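Local coordinates for protein cephalosporin acylase (Bacillus halodurans, PDB 2NLZ) that probably acts as an N-terminal nucleophile hydrolase of the gamma-glutamyltranspeptidase family, cleaving amide bonds such as those of acylated cephalosporins, at residues 61-66 and 151-156; 74-79 and 249-254; 83-88 and 123-128. The protein carries 1 engineered substitution. All coordinates share one frame; numbering follows the deposited sequence.

Contact 1: 61-66 and 151-156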
loop_
_atom_site.group_PDB
_atom_site.type_symbol
_atom_site.label_atom_id
_atom_site.label_comp_id
_atom_site.label_asym_id
_atom_site.label_seq_id
_atom_site.Cartn_x
_atom_site.Cartn_y
_atom_site.Cartn_z
ATOM N N LEU D 61 -13.896 33.332 -1.097
ATOM C CA LEU D 61 -13.650 32.081 -1.824
ATOM C C LEU D 61 -13.868 30.816 -1.015
ATOM O O LEU D 61 -14.159 29.753 -1.577
ATOM C CB LEU D 61 -12.249 32.074 -2.420
ATOM C CG LEU D 61 -12.013 33.114 -3.511
ATOM C CD1 LEU D 61 -10.530 33.356 -3.695
ATOM C CD2 LEU D 61 -12.695 32.673 -4.803
ATOM N N GLU D 62 -13.735 30.934 0.300
ATOM C CA GLU D 62 -13.996 29.809 1.204
ATOM C C GLU D 62 -14.846 30.229 2.416
ATOM O O GLU D 62 -14.349 30.257 3.540
ATOM C CB GLU D 62 -12.673 29.196 1.663
ATOM C CG GLU D 62 -12.796 27.814 2.256
ATOM C CD GLU D 62 -11.454 27.205 2.618
ATOM O OE1 GLU D 62 -11.336 26.646 3.726
ATOM O OE2 GLU D 62 -10.518 27.282 1.798
ATOM N N PRO D 63 -16.143 30.535 2.193
ATOM C CA PRO D 63 -17.003 31.081 3.251
ATOM C C PRO D 63 -17.354 30.062 4.326
ATOM O O PRO D 63 -17.920 30.412 5.357
ATOM C CB PRO D 63 -18.271 31.505 2.501
ATOM C CG PRO D 63 -17.920 31.415 1.044
ATOM C CD PRO D 63 -16.885 30.371 0.934
ATOM N N THR D 64 -17.000 28.812 4.083
ATOM C CA THR D 64 -17.272 27.752 5.023
ATOM C C THR D 64 -16.275 27.746 6.164
ATOM O O THR D 64 -16.471 27.030 7.126
ATOM C CB THR D 64 -17.236 26.383 4.336
ATOM O OG1 THR D 64 -15.977 26.205 3.682
ATOM C CG2 THR D 64 -18.353 26.265 3.311
ATOM N N SER D 65 -15.215 28.544 6.066
ATOM C CA SER D 65 -14.127 28.510 7.050
ATOM C C SER D 65 -13.744 29.893 7.555
ATOM O O SER D 65 -12.732 30.070 8.236
ATOM C CB SER D 65 -12.891 27.856 6.430
ATOM O OG SER D 65 -13.125 26.492 6.156
ATOM N N ASN D 66 -14.575 30.873 7.249
ATOM C CA ASN D 66 -14.086 32.219 7.191
ATOM C C ASN D 66 -15.196 33.229 7.096
ATOM O O ASN D 66 -16.343 32.866 6.874
ATOM C CB ASN D 66 -13.261 32.324 5.922
ATOM C CG ASN D 66 -12.181 33.292 6.047
ATOM O OD1 ASN D 66 -11.640 33.750 5.057
ATOM N ND2 ASN D 66 -11.844 33.637 7.282
ATOM N N GLU D 151 -18.147 39.257 -9.503
ATOM C CA GLU D 151 -18.266 38.447 -10.704
ATOM C C GLU D 151 -18.626 37.006 -10.385
ATOM O O GLU D 151 -19.313 36.353 -11.159
ATOM C CB GLU D 151 -16.981 38.521 -11.529
ATOM C CG GLU D 151 -16.785 39.878 -12.210
ATOM C CD GLU D 151 -15.341 40.153 -12.622
ATOM O OE1 GLU D 151 -14.986 41.347 -12.749
ATOM O OE2 GLU D 151 -14.565 39.188 -12.817
ATOM N N GLY D 152 -18.160 36.515 -9.244
ATOM C CA GLY D 152 -18.481 35.157 -8.806
ATOM C C GLY D 152 -17.458 34.098 -9.176
ATOM O O GLY D 152 -16.573 34.334 -9.994
ATOM N N TYR D 153 -17.595 32.921 -8.573
ATOM C CA TYR D 153 -16.687 31.799 -8.831
ATOM C C TYR D 153 -17.386 30.438 -8.820
ATOM O O TYR D 153 -18.360 30.253 -8.096
ATOM C CB TYR D 153 -15.529 31.802 -7.822
ATOM C CG TYR D 153 -15.939 31.603 -6.381
ATOM C CD1 TYR D 153 -15.879 30.347 -5.786
ATOM C CD2 TYR D 153 -16.373 32.676 -5.606
ATOM C CE1 TYR D 153 -16.256 30.159 -4.461
ATOM C CE2 TYR D 153 -16.748 32.501 -4.283
ATOM C CZ TYR D 153 -16.689 31.239 -3.716
ATOM O OH TYR D 153 -17.055 31.067 -2.403
ATOM N N PRO D 154 -16.889 29.481 -9.630
ATOM C CA PRO D 154 -17.416 28.107 -9.601
ATOM C C PRO D 154 -17.011 27.370 -8.337
ATOM O O PRO D 154 -15.847 27.396 -7.951
ATOM C CB PRO D 154 -16.765 27.444 -10.817
ATOM C CG PRO D 154 -15.552 28.235 -11.091
ATOM C CD PRO D 154 -15.818 29.639 -10.634
ATOM N N VAL D 155 -17.979 26.716 -7.708
ATOM C CA VAL D 155 -17.774 26.038 -6.433
ATOM C C VAL D 155 -17.125 24.654 -6.617
ATOM O O VAL D 155 -17.619 23.810 -7.365
ATOM C CB VAL D 155 -19.111 25.944 -5.658
ATOM C CG1 VAL D 155 -18.961 25.134 -4.382
ATOM C CG2 VAL D 155 -19.613 27.331 -5.345
ATOM N N THR D 156 -16.002 24.437 -5.943
ATOM C CA THR D 156 -15.309 23.157 -6.026
ATOM C C THR D 156 -16.053 22.106 -5.180
ATOM O O THR D 156 -16.740 22.475 -4.221
ATOM C CB THR D 156 -13.817 23.287 -5.595
ATOM O OG1 THR D 156 -13.737 23.433 -4.174
ATOM C CG2 THR D 156 -13.131 24.483 -6.286
#
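L61 CD2 lies over one face of the Y153 ring, joining the end of helix 47-61 and the type I turn E62 to S65 with strand 153-154, which pairs antiparallel with strand 198-199. The turn type follows from its middle residues P63 and T64, both with negative phi and a psi of -9°; the S65 N to E62 O hydrogen bond of 3.2 Å closes it. Followed outward, the tyrosine starts with Y153 CB 4.2 Å from L61 CD2. With chi1 at 63°, its CG stands between the backbone N and the carbonyl carbon, and the ring is directed at the helix end. Y153 CG and CD2 both lie 3.8 Å from L61 CD2. This methyl carbon also sits 3.8 Å from the ring centroid and 16° off the ring normal, which qualifies as a CH-pi contact, shifted a little toward the rim. Farther along, the ring passes from side chain to backbone: Y153 CE1 is 3.6 Å from L61 O, CE2 lies close to L61 CA, and CZ is near both. At the tip, the hydroxyl hydrogen-bonds to V60 O, a carbonyl in the last turn of the helix. W163 and L159 of helix 157-173 also pack against the tyrosine. Replacing Y153 by an alanine removes ring and hydroxyl together, which would probably leave V60 O without this partner and open a gap against L61 CD2. Within the turn, P63 meets the same hydroxyl from the opposite direction, its CD lying 3.4 Å from Y153 OH.

Contact 2: 74-79 and 249-254; sequences ALVWTK and PEWVEP
L75 and V76 meet P254 and W251 across an intervening strand of the central beta structure of the N-terminal nucleophile fold. Strand 81-87 runs antiparallel to both 71-78 and 250-259, so these outer two are parallel to each other; the L75 to P254 CA separation of 7.8 Å fits second neighbours better than a bonded pair. No hydrogen bond joins the two segments directly. Their backbones bond instead to the strand between them, V76 to H83 and E250 to N86.

The aliphatic contact belongs to L75. Its CG stands anti to the carbonyl carbon (chi1 -85°), and from there CD2 reaches P254 CB at 3.7 Å; F425 and I267 pack on the same leucine. The aromatic contact involves V76, whose CG1 approaches the six-membered ring of W251 at its edge, near the ring plane, so the indole face is not used here. Successive residues of one strand thus make the two contacts from its opposite faces, and W251 lies on the side of helix 122-133.

The polar end of the indole is held elsewhere: W251 NE1 hydrogen-bonds to E128 OE1 of that helix. At the other end of the ring, W251 CZ3 lies 4.1 Å from V76 CG1.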
loop_
_atom_site.group_PDB
_atom_site.type_symbol
_atom_site.label_atom_id
_atom_site.label_comp_id
_atom_site.label_asym_id
_atom_site.label_seq_id
_atom_site.Cartn_x
_atom_site.Cartn_y
_atom_site.Cartn_z
ATOM N N ALA D 74 -1.298 36.979 13.035
ATOM C CA ALA D 74 -0.156 36.968 12.111
ATOM C C ALA D 74 1.200 36.984 12.788
ATOM O O ALA D 74 1.394 37.656 13.802
ATOM C CB ALA D 74 -0.248 38.109 11.104
ATOM N N LEU D 75 2.119 36.203 12.226
ATOM C CA LEU D 75 3.532 36.343 12.513
ATOM C C LEU D 75 4.184 36.811 11.228
ATOM O O LEU D 75 4.193 36.090 10.228
ATOM C CB LEU D 75 4.153 35.034 13.006
ATOM C CG LEU D 75 4.041 34.734 14.508
ATOM C CD1 LEU D 75 4.662 33.400 14.874
ATOM C CD2 LEU D 75 4.690 35.846 15.309
ATOM N N VAL D 76 4.698 38.035 11.240
ATOM C CA VAL D 76 5.300 38.608 10.038
ATOM C C VAL D 76 6.784 38.907 10.249
ATOM O O VAL D 76 7.171 39.553 11.225
ATOM C CB VAL D 76 4.490 39.843 9.507
ATOM C CG1 VAL D 76 3.975 40.679 10.652
ATOM C CG2 VAL D 76 5.326 40.690 8.582
ATOM N N TRP D 77 7.607 38.382 9.350
ATOM C CA TRP D 77 9.039 38.659 9.381
ATOM C C TRP D 77 9.375 39.684 8.334
ATOM O O TRP D 77 9.208 39.442 7.141
ATOM C CB TRP D 77 9.864 37.409 9.106
ATOM C CG TRP D 77 11.354 37.635 9.178
ATOM C CD1 TRP D 77 12.178 38.102 8.180
ATOM C CD2 TRP D 77 12.205 37.370 10.303
ATOM N NE1 TRP D 77 13.483 38.142 8.623
ATOM C CE2 TRP D 77 13.524 37.697 9.920
ATOM C CE3 TRP D 77 11.979 36.881 11.600
ATOM C CZ2 TRP D 77 14.602 37.556 10.785
ATOM C CZ3 TRP D 77 13.050 36.750 12.457
ATOM C CH2 TRP D 77 14.343 37.086 12.049
ATOM N N THR D 78 9.873 40.821 8.794
ATOM C CA THR D 78 10.234 41.910 7.911
ATOM C C THR D 78 11.311 42.738 8.591
ATOM O O THR D 78 11.246 42.962 9.812
ATOM C CB THR D 78 8.992 42.763 7.536
ATOM O OG1 THR D 78 9.381 43.836 6.676
ATOM C CG2 THR D 78 8.300 43.310 8.776
ATOM N N LYS D 79 12.289 43.180 7.792
ATOM C CA LYS D 79 13.473 43.939 8.254
ATOM C C LYS D 79 14.215 43.204 9.371
ATOM O O LYS D 79 14.493 43.789 10.424
ATOM C CB LYS D 79 13.129 45.372 8.736
ATOM C CG LYS D 79 11.804 45.997 8.256
ATOM C CD LYS D 79 11.940 46.799 6.968
ATOM C CE LYS D 79 10.613 47.471 6.622
ATOM N NZ LYS D 79 10.706 48.321 5.405
ATOM N N PRO D 249 -6.319 46.269 16.690
ATOM C CA PRO D 249 -5.383 45.154 16.632
ATOM C C PRO D 249 -4.169 45.488 17.488
ATOM O O PRO D 249 -3.734 46.642 17.522
ATOM C CB PRO D 249 -5.010 45.057 15.144
ATOM C CG PRO D 249 -5.556 46.251 14.498
ATOM C CD PRO D 249 -6.613 46.836 15.365
ATOM N N GLU D 250 -3.660 44.496 18.209
ATOM C CA GLU D 250 -2.572 44.715 19.150
ATOM C C GLU D 250 -1.310 44.030 18.655
ATOM O O GLU D 250 -1.300 42.817 18.433
ATOM C CB GLU D 250 -2.966 44.211 20.549
ATOM C CG GLU D 250 -1.832 44.158 21.580
ATOM C CD GLU D 250 -2.320 43.775 22.972
ATOM O OE1 GLU D 250 -3.393 44.266 23.377
ATOM O OE2 GLU D 250 -1.634 42.993 23.663
ATOM N N TRP D 251 -0.253 44.810 18.454
ATOM C CA TRP D 251 1.053 44.218 18.216
ATOM C C TRP D 251 1.537 43.637 19.527
ATOM O O TRP D 251 1.630 44.333 20.538
ATOM C CB TRP D 251 2.046 45.234 17.670
ATOM C CG TRP D 251 1.706 45.660 16.304
ATOM C CD1 TRP D 251 1.069 46.812 15.939
ATOM C CD2 TRP D 251 1.956 44.938 15.102
ATOM N NE1 TRP D 251 0.919 46.854 14.576
ATOM C CE2 TRP D 251 1.457 45.716 14.035
ATOM C CE3 TRP D 251 2.561 43.713 14.818
ATOM C CZ2 TRP D 251 1.544 45.308 12.704
ATOM C CZ3 TRP D 251 2.649 43.306 13.495
ATOM C CH2 TRP D 251 2.139 44.105 12.454
ATOM N N VAL D 252 1.812 42.343 19.501
ATOM C CA VAL D 252 2.135 41.615 20.701
ATOM C C VAL D 252 3.472 40.913 20.450
ATOM O O VAL D 252 3.875 40.730 19.297
ATOM C CB VAL D 252 0.943 40.681 21.088
ATOM C CG1 VAL D 252 0.889 39.451 20.204
ATOM C CG2 VAL D 252 0.954 40.333 22.577
ATOM N N GLU D 253 4.185 40.571 21.521
ATOM C CA GLU D 253 5.544 40.019 21.402
ATOM C C GLU D 253 5.545 38.485 21.331
ATOM O O GLU D 253 5.168 37.813 22.305
ATOM C CB GLU D 253 6.425 40.519 22.564
ATOM C CG GLU D 253 7.922 40.196 22.436
ATOM C CD GLU D 253 8.610 40.956 21.309
ATOM O OE1 GLU D 253 8.270 42.140 21.083
ATOM O OE2 GLU D 253 9.498 40.363 20.654
ATOM N N PRO D 254 5.972 37.930 20.178
ATOM C CA PRO D 254 5.980 36.472 19.951
ATOM C C PRO D 254 6.866 35.710 20.942
ATOM O O PRO D 254 7.911 36.222 21.375
ATOM C CB PRO D 254 6.527 36.324 18.527
ATOM C CG PRO D 254 7.201 37.615 18.223
ATOM C CD PRO D 254 6.473 38.672 19.007
#

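Contact 3: 83-88 and 123-128; sequences HGLNGS and PGAWAE
G87 and A125 bring strand 81-87 against helix 122-133, their CA atoms only 5.1 Å apart. The helical segment is regular, as its i to i+4 bonds attest: A127 N to P123 O at 3.2 Å and E128 N to G124 O at 3.0 Å. The strand segment is extended up to N86, then bends at G87, where psi falls to 34°. The bend is part of an Asx turn, in which S88 N donates to N86 OD1 at 3.0 Å. The N-H to acceptor angle is 148°, and the donor lies in the carbonyl plane of the amide. N86 points away from the helix, and its ND2 is bonded to N270 OD1, so both ends of the amide are occupied.

The side-chain contact is small and apolar, with no hydrogen bond crossing it. A125 directs its methyl at the strand, and its CB comes to 4.2 Å from G87 CA. A beta carbon modelled on G87 would point at that same methyl and collide with it; the close approach at this position thus fits a residue without a side chain. L85 is the second strand residue to meet the helix. Its CG lies anti to the backbone N (chi1 -171°), and the CD2 branch extends past the alanine methyl, 4.0 Å from A125 CB and 3.6 Å from A125 O. The leucine therefore touches both side chain and backbone of one helical residue.

Helix 122-133 thus packs on central beta strands, consistent with the layered alpha/beta architecture of N-terminal nucleophile hydrolases. L85 is also packed against W251 of strand 250-259, while A74 of strand 71-78 shares a backbone hydrogen bond with L85. On the side of the helix turned away from the strand, W126 packs on I52, A55, T56 and T59 of helix 47-61.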
loop_
_atom_site.group_PDB
_atom_site.type_symbol
_atom_site.label_atom_id
_atom_site.label_comp_id
_atom_site.label_asym_id
_atom_site.label_seq_id
_atom_site.Cartn_x
_atom_site.Cartn_y
_atom_site.Cartn_z
ATOM N N HIS D 83 7.552 39.903 13.987
ATOM C CA HIS D 83 6.477 40.657 14.642
ATOM C C HIS D 83 5.202 39.826 14.815
ATOM O O HIS D 83 4.871 39.009 13.960
ATOM C CB HIS D 83 6.154 41.923 13.842
ATOM C CG HIS D 83 7.343 42.786 13.564
ATOM N ND1 HIS D 83 7.837 43.687 14.482
ATOM C CD2 HIS D 83 8.132 42.889 12.470
ATOM C CE1 HIS D 83 8.882 44.306 13.965
ATOM N NE2 HIS D 83 9.080 43.843 12.745
ATOM N N GLY D 84 4.474 40.051 15.905
ATOM C CA GLY D 84 3.235 39.306 16.137
ATOM C C GLY D 84 2.003 40.187 16.213
ATOM O O GLY D 84 1.958 41.126 17.006
ATOM N N LEU D 85 0.997 39.892 15.392
ATOM C CA LEU D 85 -0.227 40.696 15.389
ATOM C C LEU D 85 -1.400 39.937 15.987
ATOM O O LEU D 85 -1.780 38.873 15.497
ATOM C CB LEU D 85 -0.577 41.183 13.975
ATOM C CG LEU D 85 -1.717 42.210 13.875
ATOM C CD1 LEU D 85 -1.420 43.435 14.732
ATOM C CD2 LEU D 85 -1.990 42.628 12.435
ATOM N N ASN D 86 -1.964 40.496 17.049
ATOM C CA ASN D 86 -3.117 39.900 17.703
ATOM C C ASN D 86 -4.377 40.583 17.231
ATOM O O ASN D 86 -4.827 41.558 17.828
ATOM C CB ASN D 86 -3.010 39.990 19.233
ATOM C CG ASN D 86 -4.022 39.109 19.947
ATOM O OD1 ASN D 86 -5.155 38.962 19.496
ATOM N ND2 ASN D 86 -3.610 38.508 21.071
ATOM N N GLY D 87 -4.956 40.063 16.161
ATOM C CA GLY D 87 -6.188 40.621 15.662
ATOM C C GLY D 87 -7.412 39.959 16.249
ATOM O O GLY D 87 -8.417 39.826 15.567
ATOM N N SER D 88 -7.329 39.535 17.508
ATOM C CA SER D 88 -8.457 38.905 18.184
ATOM C C SER D 88 -9.270 39.948 18.916
ATOM O O SER D 88 -8.739 40.692 19.738
ATOM C CB SER D 88 -7.969 37.858 19.175
ATOM O OG SER D 88 -9.018 37.395 19.997
ATOM N N PRO D 123 -10.789 42.561 9.933
ATOM C CA PRO D 123 -10.646 43.741 9.077
ATOM C C PRO D 123 -9.645 44.776 9.607
ATOM O O PRO D 123 -8.885 45.346 8.824
ATOM C CB PRO D 123 -12.061 44.316 9.031
ATOM C CG PRO D 123 -12.938 43.166 9.315
ATOM C CD PRO D 123 -12.196 42.349 10.321
ATOM N N GLY D 124 -9.623 44.985 10.919
ATOM C CA GLY D 124 -8.654 45.892 11.537
ATOM C C GLY D 124 -7.234 45.381 11.408
ATOM O O GLY D 124 -6.297 46.157 11.167
ATOM N N ALA D 125 -7.078 44.068 11.559
ATOM C CA ALA D 125 -5.785 43.422 11.362
ATOM C C ALA D 125 -5.274 43.591 9.935
ATOM O O ALA D 125 -4.082 43.762 9.726
ATOM C CB ALA D 125 -5.860 41.960 11.731
ATOM N N TRP D 126 -6.179 43.554 8.965
ATOM C CA TRP D 126 -5.808 43.796 7.579
ATOM C C TRP D 126 -5.196 45.182 7.449
ATOM O O TRP D 126 -4.065 45.324 6.997
ATOM C CB TRP D 126 -7.018 43.684 6.640
ATOM C CG TRP D 126 -7.712 42.348 6.622
ATOM C CD1 TRP D 126 -7.171 41.134 6.927
ATOM C CD2 TRP D 126 -9.072 42.095 6.239
ATOM N NE1 TRP D 126 -8.118 40.143 6.787
ATOM C CE2 TRP D 126 -9.292 40.707 6.361
ATOM C CE3 TRP D 126 -10.130 42.909 5.808
ATOM C CZ2 TRP D 126 -10.528 40.114 6.069
ATOM C CZ3 TRP D 126 -11.356 42.320 5.529
ATOM C CH2 TRP D 126 -11.541 40.935 5.658
ATOM N N ALA D 127 -5.952 46.193 7.865
ATOM C CA ALA D 127 -5.545 47.596 7.767
ATOM C C ALA D 127 -4.208 47.902 8.447
ATOM O O ALA D 127 -3.323 48.513 7.831
ATOM C CB ALA D 127 -6.631 48.497 8.321
ATOM N N GLU D 128 -4.071 47.478 9.705
ATOM C CA GLU D 128 -2.836 47.673 10.459
ATOM C C GLU D 128 -1.630 46.979 9.829
ATOM O O GLU D 128 -0.513 47.494 9.896
ATOM C CB GLU D 128 -2.994 47.216 11.909
ATOM C CG GLU D 128 -3.231 48.357 12.906
ATOM C CD GLU D 128 -1.979 49.155 13.238
ATOM O OE1 GLU D 128 -0.887 48.564 13.341
ATOM O OE2 GLU D 128 -2.098 50.385 13.408
#

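In the fold
Contacts 2 and 3 form one neighbourhood, their centres 8 Å apart. Strands 71-78 and 81-87 are consecutive in the chain and adjacent in the sheet, and strand 250-259 lies beyond 81-87. Contact 3 brings helix 122-133 onto this middle strand. Contact 1 stands apart: its centre is 28 Å from that of contact 2 and 23 Å from that of contact 3, without touching either. Helix 47-61 nevertheless links the regions, ending at contact 1 and packing on helix 122-133 through W126. In sequence, contact 3 is nested within the loops closed by contacts 1 and 2, which cross each other. Segments distant in sequence thus meet in both the helical periphery and the central strands.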